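Local coordinates for protein esterase D (Lactobacillus rhamnosus, PDB 3DKR) that probably hydrolyses carboxylic esters, as an alpha/beta hydrolase with a serine nucleophile and a charge-relay aspartate and histidine, at residues N36-Y50 with T229-I242. Numbering follows the deposited sequence.
Sequences NDMNFMARALQRSGY and TVNSAHHALEEDVI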
ATOM      1  N   ASN A  36       1.405   9.231   6.320  1.00 14.10           N
ATOM      2  CA  ASN A  36       1.969  10.341   5.540  1.00 15.03           C
ATOM      3  C   ASN A  36       2.186  10.014   4.064  1.00 14.37           C
ATOM      4  O   ASN A  36       2.140  10.908   3.205  1.00 14.72           O
ATOM      5  CB  ASN A  36       3.287  10.821   6.134  1.00 14.78           C
ATOM      6  CG  ASN A  36       3.118  11.488   7.492  1.00 16.62           C
ATOM      7  OD1 ASN A  36       3.969  11.331   8.385  1.00 19.60           O
ATOM      8  ND2 ASN A  36       2.047  12.244   7.649  1.00 14.32           N
ATOM      9  N   ASP A  37       2.410   8.727   3.769  1.00 14.32           N
ATOM     10  CA  ASP A  37       2.586   8.246   2.398  1.00 14.96           C
ATOM     11  C   ASP A  37       1.383   8.635   1.530  1.00 14.71           C
ATOM     12  O   ASP A  37       1.501   8.758   0.320  1.00 15.07           O
ATOM     13  CB  ASP A  37       2.680   6.711   2.358  1.00 15.34           C
ATOM     14  CG  ASP A  37       3.902   6.141   3.073  1.00 17.57           C
ATOM     15  OD1 ASP A  37       4.878   6.872   3.342  1.00 19.33           O
ATOM     16  OD2 ASP A  37       3.853   4.926   3.361  1.00 16.79           O
ATOM     17  N   MET A  38       0.233   8.823   2.174  1.00 14.27           N
ATOM     18  CA  MET A  38      -1.029   9.001   1.467  1.00 14.76           C
ATOM     19  C   MET A  38      -1.627  10.406   1.613  1.00 15.32           C
ATOM     20  O   MET A  38      -2.749  10.643   1.158  1.00 14.59           O
ATOM     21  CB  MET A  38      -2.049   7.960   1.958  1.00 15.25           C
ATOM     22  CG  MET A  38      -1.668   6.508   1.667  1.00 15.51           C
ATOM     23  SD  MET A  38      -1.587   6.218  -0.103  1.00 15.20           S
ATOM     24  CE  MET A  38      -1.289   4.445  -0.139  1.00 16.41           C
ATOM     25  N   ASN A  39      -0.908  11.347   2.234  1.00 14.82           N
ATOM     26  CA  ASN A  39      -1.470  12.693   2.441  1.00 14.82           C
ATOM     27  C   ASN A  39      -1.930  13.352   1.142  1.00 14.90           C
ATOM     28  O   ASN A  39      -3.056  13.845   1.053  1.00 14.90           O
ATOM     29  CB  ASN A  39      -0.450  13.628   3.107  1.00 15.15           C
ATOM     30  CG  ASN A  39      -0.126  13.235   4.522  1.00 15.83           C
ATOM     31  OD1 ASN A  39      -0.800  12.390   5.125  1.00 17.84           O
ATOM     32  ND2 ASN A  39       0.930  13.860   5.086  1.00 18.05           N
ATOM     33  N   PHE A  40      -1.072  13.371   0.135  1.00 15.20           N
ATOM     34  CA  PHE A  40      -1.437  14.042  -1.121  1.00 15.46           C
ATOM     35  C   PHE A  40      -2.624  13.338  -1.787  1.00 14.98           C
ATOM     36  O   PHE A  40      -3.562  13.990  -2.258  1.00 15.68           O
ATOM     37  CB  PHE A  40      -0.293  14.088  -2.127  1.00 16.43           C
ATOM     38  CG  PHE A  40       0.954  14.808  -1.648  1.00 17.26           C
ATOM     39  CD1 PHE A  40       0.958  15.659  -0.542  1.00 20.11           C
ATOM     40  CD2 PHE A  40       2.132  14.621  -2.351  1.00 18.64           C
ATOM     41  CE1 PHE A  40       2.149  16.287  -0.142  1.00 21.98           C
ATOM     42  CE2 PHE A  40       3.300  15.251  -1.971  1.00 19.91           C
ATOM     43  CZ  PHE A  40       3.315  16.086  -0.881  1.00 20.26           C
ATOM     44  N   MET A  41      -2.567  12.011  -1.849  1.00 14.60           N
ATOM     45  CA  MET A  41      -3.615  11.225  -2.518  1.00 14.60           C
ATOM     46  C   MET A  41      -4.947  11.435  -1.814  1.00 14.55           C
ATOM     47  O   MET A  41      -5.988  11.724  -2.445  1.00 15.28           O
ATOM     48  CB  MET A  41      -3.229   9.736  -2.551  1.00 14.10           C
ATOM     49  CG  MET A  41      -4.329   8.759  -3.027  1.00 15.07           C
ATOM     50  SD  MET A  41      -4.836   9.054  -4.740  1.00 16.19           S
ATOM     51  CE  MET A  41      -3.348   8.567  -5.617  1.00 18.10           C
ATOM     52  N   ALA A  42      -4.912  11.288  -0.489  1.00 14.35           N
ATOM     53  CA  ALA A  42      -6.109  11.444   0.329  1.00 14.36           C
ATOM     54  C   ALA A  42      -6.771  12.814   0.087  1.00 14.55           C
ATOM     55  O   ALA A  42      -7.989  12.929  -0.055  1.00 15.36           O
ATOM     56  CB  ALA A  42      -5.768  11.231   1.795  1.00 14.33           C
ATOM     57  N   ARG A  43      -5.952  13.858   0.025  1.00 14.68           N
ATOM     58  CA  ARG A  43      -6.459  15.206  -0.194  1.00 14.99           C
ATOM     59  C   ARG A  43      -7.000  15.384  -1.611  1.00 15.13           C
ATOM     60  O   ARG A  43      -8.036  16.026  -1.796  1.00 15.71           O
ATOM     61  CB  ARG A  43      -5.377  16.239   0.122  1.00 15.52           C
ATOM     62  CG  ARG A  43      -5.094  16.351   1.590  1.00 15.25           C
ATOM     63  CD  ARG A  43      -6.256  16.987   2.348  1.00 16.58           C
ATOM     64  NE  ARG A  43      -5.798  17.624   3.567  1.00 15.68           N
ATOM     65  CZ  ARG A  43      -6.565  18.295   4.418  1.00 16.85           C
ATOM     66  NH1 ARG A  43      -7.885  18.403   4.234  1.00 16.08           N
ATOM     67  NH2 ARG A  43      -6.005  18.860   5.486  1.00 15.01           N
ATOM     68  N   ALA A  44      -6.328  14.817  -2.611  1.00 15.22           N
ATOM     69  CA  ALA A  44      -6.846  14.843  -3.983  1.00 15.56           C
ATOM     70  C   ALA A  44      -8.217  14.170  -4.038  1.00 15.62           C
ATOM     71  O   ALA A  44      -9.157  14.666  -4.650  1.00 16.13           O
ATOM     72  CB  ALA A  44      -5.882  14.175  -4.942  1.00 16.33           C
ATOM     73  N   LEU A  45      -8.347  13.040  -3.361  1.00 15.18           N
ATOM     74  CA  LEU A  45      -9.628  12.339  -3.340  1.00 15.57           C
ATOM     75  C   LEU A  45     -10.676  13.173  -2.627  1.00 15.77           C
ATOM     76  O   LEU A  45     -11.812  13.272  -3.089  1.00 16.39           O
ATOM     77  CB  LEU A  45      -9.488  10.970  -2.697  1.00 16.32           C
ATOM     78  CG  LEU A  45      -8.593  10.011  -3.469  1.00 15.73           C
ATOM     79  CD1 LEU A  45      -8.406   8.724  -2.687  1.00 17.28           C
ATOM     80  CD2 LEU A  45      -9.218   9.679  -4.825  1.00 18.92           C
ATOM     81  N   GLN A  46     -10.289  13.819  -1.534  1.00 15.36           N
ATOM     82  CA  GLN A  46     -11.201  14.701  -0.812  1.00 15.88           C
ATOM     83  C   GLN A  46     -11.704  15.847  -1.704  1.00 16.37           C
ATOM     84  O   GLN A  46     -12.901  16.179  -1.676  1.00 17.02           O
ATOM     85  CB  GLN A  46     -10.517  15.273   0.420  1.00 16.28           C
ATOM     86  CG  GLN A  46     -11.440  16.109   1.295  1.00 15.84           C
ATOM     87  CD  GLN A  46     -10.728  16.692   2.486  1.00 17.09           C
ATOM     88  OE1 GLN A  46      -9.654  17.276   2.336  1.00 17.52           O
ATOM     89  NE2 GLN A  46     -11.327  16.571   3.667  1.00 17.70           N
ATOM     90  N   ARG A  47     -10.812  16.442  -2.494  1.00 16.68           N
ATOM     91  CA  ARG A  47     -11.213  17.555  -3.377  1.00 17.13           C
ATOM     92  C   ARG A  47     -12.230  17.091  -4.410  1.00 17.86           C
ATOM     93  O   ARG A  47     -13.016  17.900  -4.915  1.00 18.70           O
ATOM     94  CB  ARG A  47     -10.029  18.211  -4.080  1.00 17.58           C
ATOM     95  CG  ARG A  47      -9.022  18.853  -3.149  1.00 18.06           C
ATOM     96  CD  ARG A  47      -8.084  19.770  -3.923  1.00 19.26           C
ATOM     97  NE  ARG A  47      -7.230  19.055  -4.873  1.00 20.11           N
ATOM     98  CZ  ARG A  47      -6.104  18.417  -4.546  1.00 20.54           C
ATOM     99  NH1 ARG A  47      -5.680  18.380  -3.283  1.00 18.76           N
ATOM    100  NH2 ARG A  47      -5.405  17.803  -5.496  1.00 22.64           N
ATOM    101  N   SER A  48     -12.216  15.798  -4.745  1.00 17.27           N
ATOM    102  CA  SER A  48     -13.199  15.251  -5.706  1.00 17.45           C
ATOM    103  C   SER A  48     -14.407  14.622  -4.998  1.00 17.47           C
ATOM    104  O   SER A  48     -15.234  13.948  -5.647  1.00 18.66           O
ATOM    105  CB  SER A  48     -12.536  14.246  -6.655  1.00 18.18           C
ATOM    106  OG  SER A  48     -11.780  14.905  -7.671  1.00 20.12           O
ATOM    107  N   GLY A  49     -14.504  14.830  -3.684  1.00 16.69           N
ATOM    108  CA  GLY A  49     -15.681  14.469  -2.909  1.00 16.55           C
ATOM    109  C   GLY A  49     -15.719  13.048  -2.373  1.00 16.80           C
ATOM    110  O   GLY A  49     -16.769  12.562  -1.958  1.00 17.30           O
ATOM    111  N   TYR A  50     -14.573  12.375  -2.368  1.00 15.93           N
ATOM    112  CA  TYR A  50     -14.518  11.023  -1.823  1.00 16.08           C
ATOM    113  C   TYR A  50     -14.228  11.024  -0.327  1.00 15.70           C
ATOM    114  O   TYR A  50     -13.467  11.864   0.154  1.00 16.01           O
ATOM    115  CB  TYR A  50     -13.422  10.238  -2.526  1.00 16.50           C
ATOM    116  CG  TYR A  50     -13.712   9.975  -3.978  1.00 17.12           C
ATOM    117  CD1 TYR A  50     -14.610   8.987  -4.353  1.00 19.65           C
ATOM    118  CD2 TYR A  50     -13.091  10.706  -4.972  1.00 17.51           C
ATOM    119  CE1 TYR A  50     -14.883   8.749  -5.696  1.00 19.50           C
ATOM    120  CE2 TYR A  50     -13.340  10.469  -6.314  1.00 17.56           C
ATOM    121  CZ  TYR A  50     -14.241   9.490  -6.668  1.00 18.52           C
ATOM    122  OH  TYR A  50     -14.487   9.262  -8.001  1.00 18.91           O
ATOM    123  N   THR A 229       2.944   8.184  -4.818  1.00 15.72           N
ATOM    124  CA  THR A 229       1.928   8.985  -4.141  1.00 16.00           C
ATOM    125  C   THR A 229       2.491  10.298  -3.597  1.00 16.79           C
ATOM    126  O   THR A 229       1.725  11.194  -3.209  1.00 16.30           O
ATOM    127  CB  THR A 229       1.317   8.219  -2.963  1.00 15.30           C
ATOM    128  OG1 THR A 229       2.374   7.714  -2.144  1.00 15.02           O
ATOM    129  CG2 THR A 229       0.445   7.057  -3.466  1.00 16.39           C
ATOM    130  N   VAL A 230       3.821  10.403  -3.528  1.00 17.12           N
ATOM    131  CA  VAL A 230       4.480  11.576  -2.947  1.00 18.00           C
ATOM    132  C   VAL A 230       5.378  12.321  -3.945  1.00 18.10           C
ATOM    133  O   VAL A 230       5.516  13.545  -3.862  1.00 18.81           O
ATOM    134  CB  VAL A 230       5.293  11.161  -1.688  1.00 18.71           C
ATOM    135  CG1 VAL A 230       6.087  12.316  -1.121  1.00 21.74           C
ATOM    136  CG2 VAL A 230       4.360  10.605  -0.644  1.00 18.33           C
ATOM    137  N   ASN A 231       5.999  11.599  -4.875  1.00 18.26           N
ATOM    138  CA  ASN A 231       6.972  12.219  -5.789  1.00 19.18           C
ATOM    139  C   ASN A 231       6.291  12.858  -6.991  1.00 19.75           C
ATOM    140  O   ASN A 231       5.068  12.984  -7.011  1.00 19.99           O
ATOM    141  CB  ASN A 231       8.071  11.219  -6.175  1.00 19.01           C
ATOM    142  CG  ASN A 231       7.553  10.053  -7.006  1.00 18.46           C
ATOM    143  OD1 ASN A 231       6.623  10.191  -7.794  1.00 19.32           O
ATOM    144  ND2 ASN A 231       8.192   8.890  -6.835  1.00 18.58           N
ATOM    145  N   SER A 232       7.069  13.282  -7.995  1.00 20.55           N
ATOM    146  CA  SER A 232       6.500  14.055  -9.104  1.00 21.69           C
ATOM    147  C   SER A 232       5.422  13.334  -9.901  1.00 20.61           C
ATOM    148  O   SER A 232       4.683  13.970 -10.644  1.00 21.67           O
ATOM    149  CB  SER A 232       7.602  14.528 -10.067  1.00 22.22           C
ATOM    150  OG  SER A 232       8.274  13.421 -10.622  1.00 27.04           O
ATOM    151  N   ALA A 233       5.308  12.019  -9.733  1.00 19.80           N
ATOM    152  CA  ALA A 233       4.263  11.259 -10.414  1.00 19.15           C
ATOM    153  C   ALA A 233       2.876  11.438  -9.784  1.00 18.56           C
ATOM    154  O   ALA A 233       1.878  10.988 -10.356  1.00 18.83           O
ATOM    155  CB  ALA A 233       4.630   9.775 -10.435  1.00 19.49           C
ATOM    156  N   HIS A 234       2.802  12.080  -8.620  1.00 18.16           N
ATOM    157  CA  HIS A 234       1.579  11.985  -7.813  1.00 17.93           C
ATOM    158  C   HIS A 234       0.367  12.674  -8.450  1.00 18.29           C
ATOM    159  O   HIS A 234      -0.743  12.175  -8.340  1.00 18.07           O
ATOM    160  CB  HIS A 234       1.817  12.403  -6.356  1.00 17.86           C
ATOM    161  CG  HIS A 234       1.636  13.863  -6.084  1.00 18.04           C
ATOM    162  ND1 HIS A 234       2.682  14.763  -6.051  1.00 21.00           N
ATOM    163  CD2 HIS A 234       0.526  14.568  -5.764  1.00 16.78           C
ATOM    164  CE1 HIS A 234       2.212  15.964  -5.738  1.00 17.62           C
ATOM    165  NE2 HIS A 234       0.905  15.876  -5.582  1.00 21.53           N
ATOM    166  N   HIS A 235       0.548  13.785  -9.160  1.00 19.03           N
ATOM    167  CA  HIS A 235      -0.621  14.377  -9.828  1.00 19.47           C
ATOM    168  C   HIS A 235      -1.217  13.461 -10.896  1.00 19.06           C
ATOM    169  O   HIS A 235      -2.436  13.304 -10.992  1.00 19.51           O
ATOM    170  CB  HIS A 235      -0.268  15.739 -10.425  1.00 20.16           C
ATOM    171  CG  HIS A 235      -0.139  16.819  -9.402  1.00 23.08           C
ATOM    172  ND1 HIS A 235       0.871  17.755  -9.435  1.00 27.39           N
ATOM    173  CD2 HIS A 235      -0.890  17.114  -8.315  1.00 26.76           C
ATOM    174  CE1 HIS A 235       0.739  18.575  -8.406  1.00 26.78           C
ATOM    175  NE2 HIS A 235      -0.326  18.215  -7.717  1.00 26.48           N
ATOM    176  N   ALA A 236      -0.348  12.848 -11.698  1.00 18.84           N
ATOM    177  CA  ALA A 236      -0.791  11.917 -12.721  1.00 18.56           C
ATOM    178  C   ALA A 236      -1.492  10.730 -12.095  1.00 17.88           C
ATOM    179  O   ALA A 236      -2.520  10.279 -12.587  1.00 18.42           O
ATOM    180  CB  ALA A 236       0.379  11.448 -13.551  1.00 19.51           C
ATOM    181  N   LEU A 237      -0.909  10.200 -11.023  1.00 17.35           N
ATOM    182  CA  LEU A 237      -1.489   9.035 -10.363  1.00 16.82           C
ATOM    183  C   LEU A 237      -2.887   9.365  -9.853  1.00 16.77           C
ATOM    184  O   LEU A 237      -3.835   8.590 -10.046  1.00 17.19           O
ATOM    185  CB  LEU A 237      -0.601   8.594  -9.203  1.00 16.67           C
ATOM    186  CG  LEU A 237      -1.177   7.446  -8.376  1.00 17.13           C
ATOM    187  CD1 LEU A 237      -1.233   6.132  -9.192  1.00 18.95           C
ATOM    188  CD2 LEU A 237      -0.366   7.274  -7.099  1.00 17.01           C
ATOM    189  N   GLU A 238      -3.009  10.511  -9.201  1.00 16.72           N
ATOM    190  CA  GLU A 238      -4.301  10.964  -8.663  1.00 16.86           C
ATOM    191  C   GLU A 238      -5.346  11.053  -9.768  1.00 17.48           C
ATOM    192  O   GLU A 238      -6.437  10.524  -9.647  1.00 18.07           O
ATOM    193  CB  GLU A 238      -4.125  12.303  -7.951  1.00 16.78           C
ATOM    194  CG  GLU A 238      -3.303  12.167  -6.666  1.00 16.08           C
ATOM    195  CD  GLU A 238      -2.598  13.427  -6.214  1.00 16.84           C
ATOM    196  OE1 GLU A 238      -2.845  14.536  -6.771  1.00 17.21           O
ATOM    197  OE2 GLU A 238      -1.770  13.300  -5.282  1.00 17.10           O
ATOM    198  N   GLU A 239      -4.988  11.691 -10.877  1.00 18.28           N
ATOM    199  CA  GLU A 239      -5.903  11.761 -12.018  1.00 18.68           C
ATOM    200  C   GLU A 239      -6.308  10.373 -12.524  1.00 18.41           C
ATOM    201  O   GLU A 239      -7.486  10.116 -12.792  1.00 18.34           O
ATOM    202  CB  GLU A 239      -5.293  12.589 -13.143  1.00 19.56           C
ATOM    203  CG  GLU A 239      -5.023  14.038 -12.740  1.00 21.64           C
ATOM    204  N   ASP A 240      -5.337   9.465 -12.625  1.00 17.98           N
ATOM    205  CA  ASP A 240      -5.606   8.110 -13.124  1.00 18.55           C
ATOM    206  C   ASP A 240      -6.528   7.334 -12.177  1.00 17.81           C
ATOM    207  O   ASP A 240      -7.452   6.641 -12.608  1.00 18.43           O
ATOM    208  CB  ASP A 240      -4.298   7.344 -13.322  1.00 18.78           C
ATOM    209  CG  ASP A 240      -3.423   7.934 -14.430  1.00 20.25           C
ATOM    210  OD1 ASP A 240      -3.972   8.635 -15.332  1.00 21.59           O
ATOM    211  OD2 ASP A 240      -2.197   7.682 -14.415  1.00 19.36           O
ATOM    212  N   VAL A 241      -6.265   7.449 -10.874  1.00 17.55           N
ATOM    213  CA  VAL A 241      -7.076   6.746  -9.866  1.00 17.41           C
ATOM    214  C   VAL A 241      -8.518   7.268  -9.846  1.00 17.40           C
ATOM    215  O   VAL A 241      -9.491   6.504  -9.763  1.00 18.20           O
ATOM    216  CB  VAL A 241      -6.433   6.885  -8.459  1.00 17.02           C
ATOM    217  CG1 VAL A 241      -7.412   6.431  -7.354  1.00 18.17           C
ATOM    218  CG2 VAL A 241      -5.084   6.127  -8.410  1.00 18.20           C
ATOM    219  N   ILE A 242      -8.648   8.582  -9.933  1.00 17.81           N
ATOM    220  CA  ILE A 242      -9.966   9.197  -9.951  1.00 18.42           C
ATOM    221  C   ILE A 242     -10.716   8.782 -11.215  1.00 18.62           C
ATOM    222  O   ILE A 242     -11.883   8.419 -11.139  1.00 18.68           O
ATOM    223  CB  ILE A 242      -9.846  10.719  -9.769  1.00 18.89           C
ATOM    224  CG1 ILE A 242      -9.375  11.016  -8.343  1.00 18.94           C
ATOM    225  CG2 ILE A 242     -11.189  11.398 -10.024  1.00 19.92           C
ATOM    226  CD1 ILE A 242      -9.004  12.466  -8.076  1.00 21.12           C
TER
HETATM  227  O   HOH W   1       0.167  10.930  -0.949  1.00 20.40           O
HETATM  228  O   HOH W   2      -2.355  16.804  -5.347  1.00 20.12           O
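Phe40 and His234 meet through different chi1 settings: CG of Phe40 stands anti to its carbonyl carbon (-60°), while CG of His234 lies between backbone N and carbonyl carbon (89°). The imidazole thus offers a face to Phe40 CD2, which sits over its centre, 3.6 Å from His234 CE1, with the ring planes oblique. In the ring plane, His234 ND1 donates to Asn231 O, which helps set the ring's rotation, and NE2 makes a weak bond to a water. That water donates to Glu238 OE1 at 2.7 Å and accepts from Arg47 NH2, bridging opposite charges 4.3 Å apart. Glu238 is a knob among Phe40, Met41, Ala44 and Arg47; Ala44 suits this place because its methyl is small enough for the Glu238 chain to lie against it, CG 3.7 Å from Ala44 CB. Deeper down, the unbranched chain of Met41, bent at chi2 and chi3, can curl to bring CE to 3.6 Å from Leu237 CD2. The CG1 arm of Ile242 slides past Leu45 in the opposite direction, 3.8 Å from Leu45 CD2. Thr229 OG1 donates to Asp37 O at 2.8 Å; a second water joins Asp37 O, Thr229 O and Met41 N. An alanine in place of His234 is likely to leave one side of Phe40 without its aromatic partner and Asn231 O without its side-chain donor. Segments 39-47 and 234-242 cross at -45°, Met41 and Leu45 touching strand 23-28 and Leu237 strand 216-221. At the polar margin, Arg47 and the water shared with His234 would probably stabilise the buried glutamate's negative charge.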